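PDB 4W8O: luciferase-like enzymeAMP-CoA-ligase from Zophobas atratus, which probably activates carboxylic acids with ATP and joins them to coenzyme A, as a luciferase-like member of the adenylate-forming family from a nonluminescent beetle. Local coordinates for residues A[405-410]-A[420-425]. Sequence-based numbering, arbitrary orientation.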
ATOM      1  N   THR A 405       1.479  14.395  11.642  1.00 37.86           N
ATOM      2  CA  THR A 405       1.744  12.953  11.607  1.00 38.11           C
ATOM      3  C   THR A 405       1.439  12.266  12.930  1.00 38.58           C
ATOM      4  O   THR A 405       1.335  11.038  12.981  1.00 39.36           O
ATOM      5  CB  THR A 405       3.210  12.626  11.281  1.00 38.20           C
ATOM      6  OG1 THR A 405       4.055  13.156  12.311  1.00 38.64           O
ATOM      7  CG2 THR A 405       3.603  13.174   9.915  1.00 37.99           C
ATOM      8  N   GLY A 406       1.331  13.046  14.000  1.00 38.02           N
ATOM      9  CA  GLY A 406       1.186  12.486  15.338  1.00 38.78           C
ATOM     10  C   GLY A 406       2.475  11.908  15.891  1.00 38.40           C
ATOM     11  O   GLY A 406       2.459  11.264  16.943  1.00 40.07           O
ATOM     12  N   ASP A 407       3.591  12.142  15.202  1.00 36.59           N
ATOM     13  CA  ASP A 407       4.888  11.633  15.632  1.00 37.55           C
ATOM     14  C   ASP A 407       5.767  12.784  16.097  1.00 37.66           C
ATOM     15  O   ASP A 407       5.668  13.898  15.581  1.00 36.90           O
ATOM     16  CB  ASP A 407       5.596  10.899  14.489  1.00 37.75           C
ATOM     17  CG  ASP A 407       4.850   9.666  14.026  1.00 39.19           C
ATOM     18  OD1 ASP A 407       4.499   8.825  14.883  1.00 40.93           O
ATOM     19  OD2 ASP A 407       4.622   9.534  12.801  1.00 38.50           O
ATOM     20  N   ILE A 408       6.618  12.494  17.074  1.00 38.68           N
ATOM     21  CA  ILE A 408       7.627  13.416  17.571  1.00 39.93           C
ATOM     22  C   ILE A 408       8.963  12.966  17.004  1.00 40.39           C
ATOM     23  O   ILE A 408       9.286  11.769  17.047  1.00 40.51           O
ATOM     24  CB  ILE A 408       7.685  13.400  19.112  1.00 41.76           C
ATOM     25  CG1 ILE A 408       6.376  13.925  19.708  1.00 42.40           C
ATOM     26  CG2 ILE A 408       8.863  14.203  19.634  1.00 43.11           C
ATOM     27  CD1 ILE A 408       5.948  15.291  19.211  1.00 41.70           C
ATOM     28  N   GLY A 409       9.724  13.923  16.462  1.00 40.28           N
ATOM     29  CA  GLY A 409      11.069  13.660  15.941  1.00 40.49           C
ATOM     30  C   GLY A 409      11.902  14.918  15.682  1.00 40.94           C
ATOM     31  O   GLY A 409      11.594  15.997  16.190  1.00 40.54           O
ATOM     32  N   TYR A 410      12.963  14.763  14.892  1.00 40.26           N
ATOM     33  CA  TYR A 410      13.866  15.858  14.542  1.00 41.40           C
ATOM     34  C   TYR A 410      14.638  15.447  13.285  1.00 41.60           C
ATOM     35  O   TYR A 410      14.597  14.273  12.894  1.00 41.04           O
ATOM     36  CB  TYR A 410      14.857  16.127  15.690  1.00 42.64           C
ATOM     37  CG  TYR A 410      15.801  14.977  15.943  1.00 42.74           C
ATOM     38  CD1 TYR A 410      15.466  13.960  16.834  1.00 43.09           C
ATOM     39  CD2 TYR A 410      17.022  14.885  15.270  1.00 43.51           C
ATOM     40  CE1 TYR A 410      16.321  12.892  17.061  1.00 43.25           C
ATOM     41  CE2 TYR A 410      17.885  13.819  15.493  1.00 43.82           C
ATOM     42  CZ  TYR A 410      17.524  12.824  16.389  1.00 43.69           C
ATOM     43  OH  TYR A 410      18.366  11.764  16.623  1.00 44.32           O
ATOM     44  N   ILE A 420      10.933   9.531  16.872  1.00 49.40           N
ATOM     45  CA  ILE A 420      11.256   9.001  18.194  1.00 51.81           C
ATOM     46  C   ILE A 420      10.052   8.472  18.979  1.00 52.57           C
ATOM     47  O   ILE A 420      10.183   7.475  19.684  1.00 54.46           O
ATOM     48  CB  ILE A 420      12.113   9.998  19.022  1.00 53.27           C
ATOM     49  CG1 ILE A 420      11.358  11.292  19.338  1.00 53.33           C
ATOM     50  CG2 ILE A 420      13.398  10.327  18.270  1.00 53.20           C
ATOM     51  CD1 ILE A 420      12.199  12.337  20.055  1.00 55.44           C
ATOM     52  N   GLU A 421       8.889   9.106  18.863  1.00 51.77           N
ATOM     53  CA  GLU A 421       7.702   8.645  19.596  1.00 53.61           C
ATOM     54  C   GLU A 421       6.413   9.231  19.045  1.00 51.52           C
ATOM     55  O   GLU A 421       6.436  10.190  18.280  1.00 49.40           O
ATOM     56  CB  GLU A 421       7.807   8.998  21.088  1.00 56.36           C
ATOM     57  CG  GLU A 421       7.688  10.487  21.397  1.00 57.45           C
ATOM     58  CD  GLU A 421       7.729  10.779  22.884  1.00 61.08           C
ATOM     59  OE1 GLU A 421       8.639  10.259  23.562  1.00 63.48           O
ATOM     60  OE2 GLU A 421       6.856  11.527  23.376  1.00 62.61           O
ATOM     61  N   ARG A 422       5.292   8.656  19.466  1.00 61.30           N
ATOM     62  CA  ARG A 422       3.977   9.165  19.108  1.00 60.61           C
ATOM     63  C   ARG A 422       3.439  10.069  20.203  1.00 61.49           C
ATOM     64  O   ARG A 422       3.680   9.842  21.390  1.00 64.69           O
ATOM     65  CB  ARG A 422       2.994   8.018  18.881  1.00 60.18           C
ATOM     66  CG  ARG A 422       3.325   7.149  17.681  1.00 61.67           C
ATOM     67  CD  ARG A 422       2.074   6.527  17.085  1.00 62.28           C
ATOM     68  NE  ARG A 422       1.101   7.533  16.654  1.00 61.10           N
ATOM     69  CZ  ARG A 422       1.175   8.247  15.527  1.00 63.11           C
ATOM     70  NH1 ARG A 422       2.181   8.091  14.673  1.00 65.33           N
ATOM     71  NH2 ARG A 422       0.224   9.129  15.244  1.00 62.66           N
ATOM     72  N   ILE A 423       2.700  11.089  19.794  1.00 61.17           N
ATOM     73  CA  ILE A 423       1.996  11.957  20.728  1.00 63.05           C
ATOM     74  C   ILE A 423       0.830  11.170  21.341  1.00 63.15           C
ATOM     75  O   ILE A 423       0.043  10.552  20.615  1.00 61.42           O
ATOM     76  CB  ILE A 423       1.486  13.221  20.007  1.00 63.62           C
ATOM     77  CG1 ILE A 423       2.671  14.047  19.488  1.00 65.36           C
ATOM     78  CG2 ILE A 423       0.605  14.057  20.928  1.00 65.47           C
ATOM     79  CD1 ILE A 423       2.331  14.945  18.318  1.00 66.66           C
ATOM     80  N   LYS A 424       0.729  11.175  22.668  1.00 66.07           N
ATOM     81  CA  LYS A 424      -0.332  10.430  23.363  1.00 67.05           C
ATOM     82  C   LYS A 424      -1.716  11.060  23.185  1.00 66.56           C
ATOM     83  O   LYS A 424      -1.846  12.282  23.080  1.00 66.77           O
ATOM     84  CB  LYS A 424      -0.030  10.315  24.859  1.00 71.51           C
ATOM     85  CG  LYS A 424       0.920   9.187  25.228  1.00 73.30           C
ATOM     86  CD  LYS A 424       1.280   9.229  26.707  1.00 79.01           C
ATOM     87  CE  LYS A 424       0.080   8.939  27.601  1.00 81.96           C
ATOM     88  NZ  LYS A 424       0.389   9.153  29.042  1.00 89.24           N
ATOM     89  N   GLU A 425      -2.739  10.205  23.170  1.00 66.57           N
ATOM     90  CA  GLU A 425      -4.148  10.611  23.045  1.00 67.28           C
ATOM     91  C   GLU A 425      -4.436  11.648  21.942  1.00 65.29           C
ATOM     92  O   GLU A 425      -5.097  12.652  22.194  1.00 67.13           O
ATOM     93  CB  GLU A 425      -4.692  11.105  24.398  1.00 72.20           C
ATOM     94  CG  GLU A 425      -5.076   9.992  25.365  1.00 75.97           C
ATOM     95  CD  GLU A 425      -6.155  10.413  26.351  1.00 80.51           C
ATOM     96  OE1 GLU A 425      -6.000  11.475  26.998  1.00 84.21           O
ATOM     97  OE2 GLU A 425      -7.159   9.677  26.486  1.00 81.07           O
TER
HETATM   98  O   HOH W   1       0.067  10.150  17.838  1.00 47.38           O
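Ile408 packs tightly against three residues of the strand 417-422 and the loop that follows it. Its CD1 meets Ile423 CG1 at 3.5 Å, the two side chains crossing at about a right angle. With CG1 anti to the carbonyl carbon (chi1 -65°), Ile408 turns CG1 to Ile423 and CG2 to Ile420 CD1, 3.8 Å away; chi2 then sets CD1. Between them, Glu421 CG lies against Ile408 CB. With an alanine here, Ile420 and Ile423 would probably lose the side chain they both pack on, while the Glu421 contact at CB could remain. Ile408 N donates to Glu421 O almost straight (2.6 Å).

The other face is polar. Asp407 OD1 and Arg422 NH1 form a salt bridge, with carboxylate and guanidinium planes 87° apart. Arg422 NH2 also donates to Thr405 O, on a lone pair of that carbonyl, at 3.2 Å. Gly406 O sits over one face of the guanidinium and accepts from Ile423 N. Tyr322 OH, from outside this hairpin, is hydrogen-bonded to Asp407 OD2. The solvent side contrasts with the packing round Ile408: Ile420, Glu421 and Arg422 are exposed. A water donates to Gly406 O and to Ile423 O, just past the strand. Ile420 and Glu421 both face Ile408, whose O accepts from both their N atoms: a classic beta bulge in the antiparallel hairpin that ends the five-stranded sheet of this AMP-binding enzyme.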